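Surface glycan binding protein B (Bacteroides ovatus, PDB 6E57) binds mixed-linkage beta-glucan at the cell surface, probably capturing it, and supports its use by this human gut symbiont. Local coordinates at residues A[321-326]-A[408-413]. Sequence-based numbering, arbitrary orientation.
Sequences SWDKPD and VGHGYY. With BGC (beta-D-glucopyranose), chain E; PO4 (phosphate ion), chain K.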
loop_
_atom_site.group_PDB
_atom_site.type_symbol
_atom_site.label_atom_id
_atom_site.label_comp_id
_atom_site.label_asym_id
_atom_site.label_seq_id
_atom_site.Cartn_x
_atom_site.Cartn_y
_atom_site.Cartn_z
ATOM N N SER A 321 -10.345 -25.384 27.198
ATOM C CA SER A 321 -10.930 -26.504 26.468
ATOM C C SER A 321 -12.399 -26.686 26.851
ATOM O O SER A 321 -12.724 -26.952 27.997
ATOM C CB SER A 321 -10.169 -27.774 26.692
ATOM O OG SER A 321 -10.878 -28.877 26.147
ATOM N N TRP A 322 -13.269 -26.582 25.847
ATOM C CA TRP A 322 -14.702 -26.744 26.022
ATOM C C TRP A 322 -15.082 -28.231 26.138
ATOM O O TRP A 322 -16.260 -28.553 26.241
ATOM C CB TRP A 322 -15.464 -26.036 24.893
ATOM C CG TRP A 322 -14.951 -26.287 23.507
ATOM C CD1 TRP A 322 -14.313 -27.401 23.046
ATOM C CD2 TRP A 322 -15.083 -25.408 22.376
ATOM N NE1 TRP A 322 -14.017 -27.265 21.717
ATOM C CE2 TRP A 322 -14.478 -26.053 21.278
ATOM C CE3 TRP A 322 -15.641 -24.139 22.184
ATOM C CZ2 TRP A 322 -14.418 -25.471 20.013
ATOM C CZ3 TRP A 322 -15.581 -23.565 20.934
ATOM C CH2 TRP A 322 -14.977 -24.224 19.864
ATOM N N ASP A 323 -14.088 -29.125 26.112
ATOM C CA ASP A 323 -14.271 -30.551 26.419
ATOM C C ASP A 323 -14.444 -30.749 27.929
ATOM O O ASP A 323 -15.236 -31.587 28.358
ATOM C CB ASP A 323 -13.087 -31.395 25.936
ATOM C CG ASP A 323 -12.966 -31.491 24.425
ATOM O OD1 ASP A 323 -13.996 -31.312 23.739
ATOM O OD2 ASP A 323 -11.842 -31.754 23.946
ATOM N N LYS A 324 -13.683 -29.983 28.720
ATOM C CA LYS A 324 -13.662 -30.104 30.179
ATOM C C LYS A 324 -15.056 -29.824 30.736
ATOM O O LYS A 324 -15.816 -29.050 30.154
ATOM C CB LYS A 324 -12.599 -29.170 30.769
ATOM C CG LYS A 324 -11.164 -29.573 30.454
ATOM C CD LYS A 324 -10.117 -28.802 31.232
ATOM C CE LYS A 324 -8.742 -29.435 31.181
ATOM N NZ LYS A 324 -8.711 -30.749 31.865
ATOM N N PRO A 325 -15.442 -30.455 31.868
ATOM C CA PRO A 325 -16.801 -30.330 32.396
ATOM C C PRO A 325 -17.115 -28.936 32.965
ATOM O O PRO A 325 -16.203 -28.204 33.352
ATOM C CB PRO A 325 -16.842 -31.389 33.508
ATOM C CG PRO A 325 -15.404 -31.507 33.967
ATOM C CD PRO A 325 -14.586 -31.310 32.708
ATOM N N ASP A 326 -18.408 -28.590 33.001
ATOM C CA ASP A 326 -18.885 -27.348 33.615
ATOM C C ASP A 326 -18.333 -27.261 35.042
ATOM O O ASP A 326 -18.400 -28.236 35.789
ATOM C CB ASP A 326 -20.414 -27.277 33.641
ATOM C CG ASP A 326 -21.056 -27.120 32.272
ATOM O OD1 ASP A 326 -20.906 -26.034 31.673
ATOM O OD2 ASP A 326 -21.698 -28.089 31.814
ATOM N N VAL A 408 -13.044 -18.620 24.824
ATOM C CA VAL A 408 -13.651 -19.920 24.675
ATOM C C VAL A 408 -12.898 -20.654 23.558
ATOM O O VAL A 408 -12.224 -20.014 22.753
ATOM C CB VAL A 408 -15.151 -19.723 24.386
ATOM C CG1 VAL A 408 -15.736 -20.779 23.465
ATOM C CG2 VAL A 408 -15.951 -19.621 25.674
ATOM N N GLY A 409 -12.988 -21.989 23.532
ATOM C CA GLY A 409 -12.373 -22.796 22.474
ATOM C C GLY A 409 -11.693 -24.043 23.013
ATOM O O GLY A 409 -12.106 -24.589 24.044
ATOM N N HIS A 410 -10.644 -24.490 22.305
ATOM C CA HIS A 410 -9.922 -25.721 22.628
ATOM C C HIS A 410 -8.459 -25.636 22.182
ATOM O O HIS A 410 -8.154 -25.083 21.138
ATOM C CB HIS A 410 -10.615 -26.927 21.981
ATOM C CG HIS A 410 -9.892 -28.214 22.185
ATOM N ND1 HIS A 410 -10.002 -28.946 23.352
ATOM C CD2 HIS A 410 -9.049 -28.900 21.385
ATOM C CE1 HIS A 410 -9.257 -30.028 23.262
ATOM N NE2 HIS A 410 -8.662 -30.024 22.064
ATOM N N GLY A 411 -7.570 -26.203 23.000
ATOM C CA GLY A 411 -6.201 -26.532 22.612
ATOM C C GLY A 411 -5.280 -25.325 22.558
ATOM O O GLY A 411 -4.352 -25.288 21.737
ATOM N N TYR A 412 -5.517 -24.345 23.438
ATOM C CA TYR A 412 -4.658 -23.168 23.527
ATOM C C TYR A 412 -4.638 -22.640 24.964
ATOM O O TYR A 412 -5.440 -23.050 25.803
ATOM C CB TYR A 412 -5.113 -22.081 22.552
ATOM C CG TYR A 412 -6.351 -21.325 22.969
ATOM C CD1 TYR A 412 -7.614 -21.803 22.661
ATOM C CD2 TYR A 412 -6.262 -20.127 23.662
ATOM C CE1 TYR A 412 -8.757 -21.117 23.036
ATOM C CE2 TYR A 412 -7.396 -19.427 24.043
ATOM C CZ TYR A 412 -8.649 -19.923 23.726
ATOM O OH TYR A 412 -9.779 -19.248 24.087
ATOM N N TYR A 413 -3.695 -21.729 25.215
ATOM C CA TYR A 413 -3.537 -21.062 26.489
ATOM C C TYR A 413 -3.686 -19.557 26.276
ATOM O O TYR A 413 -3.248 -19.048 25.253
ATOM C CB TYR A 413 -2.152 -21.322 27.084
ATOM C CG TYR A 413 -1.841 -22.757 27.422
ATOM C CD1 TYR A 413 -1.281 -23.608 26.481
ATOM C CD2 TYR A 413 -2.060 -23.253 28.697
ATOM C CE1 TYR A 413 -0.972 -24.924 26.788
ATOM C CE2 TYR A 413 -1.751 -24.565 29.021
ATOM C CZ TYR A 413 -1.206 -25.404 28.065
ATOM O OH TYR A 413 -0.907 -26.697 28.381
HETATM C C2 BGC E . -18.472 -26.458 20.790
HETATM C C3 BGC E . -18.175 -27.731 20.013
HETATM C C4 BGC E . -17.436 -28.730 20.887
HETATM C C5 BGC E . -18.248 -28.969 22.158
HETATM C C6 BGC E . -17.597 -29.997 23.071
HETATM C C1 BGC E . -19.158 -26.774 22.118
HETATM O O2 BGC E . -19.308 -25.608 19.993
HETATM O O3 BGC E . -17.373 -27.417 18.880
HETATM O O4 BGC E . -17.224 -29.941 20.148
HETATM O O5 BGC E . -18.404 -27.730 22.864
HETATM O O6 BGC E . -18.327 -30.051 24.304
HETATM P P PO4 K . -8.753 -31.759 26.912
HETATM O O1 PO4 K . -9.342 -32.672 25.861
HETATM O O2 PO4 K . -9.851 -31.272 27.828
HETATM O O3 PO4 K . -8.096 -30.570 26.252
HETATM O O4 PO4 K . -7.725 -32.529 27.710
#
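Trp322 lies with one face of its indole against the backbone of Gly409. The CA of Gly409 sits over the six-membered ring, 3.6 Å from its centroid and 14° off the ring normal, a CH-pi contact. A glucose ring of the bound glycan covers the opposite face. The first torsion of Trp322 (chi1 47°) sets CG between the backbone N and the carbonyl carbon, which lets the indole stand between strand and sugar. The same residue also ties its backbone to the strand, since Trp322 N donates to Gly409 O at 2.9 Å. Val408 crosses the indole at about a right angle, with its CG1 3.6 Å from Trp322 CE3. At the other end, the CB of His410 is 3.4 Å from Trp322 NE1, which is hydrogen-bonded to Tyr362. The imidazole runs nearly parallel to the indole plane yet is displaced along it, so this is hardly a stack.

Ser321 meets the edge of that imidazole. Its OG shares a hydrogen bond of 2.9 Å with His410 ND1 and accepts from Asp323 N in an ST turn. The Asp323 carboxylate is turned 51° from the imidazole plane, and OD2 comes within 3.2 Å of His410 CE1. A phosphate, probably from the crystallisation liquor, lies beside Ser321 and His410.

The glucose O6 donates to Trp322 O at 3.2 Å. Trp322 therefore offers the glycan an aromatic platform from its side chain, common in carbohydrate-binding proteins, and a hydrogen-bond acceptor from its backbone carbonyl. The backbone of Gly409 backs the platform, and the Ser321-His410 bond ties the glycan-binding loop to the segment around His410.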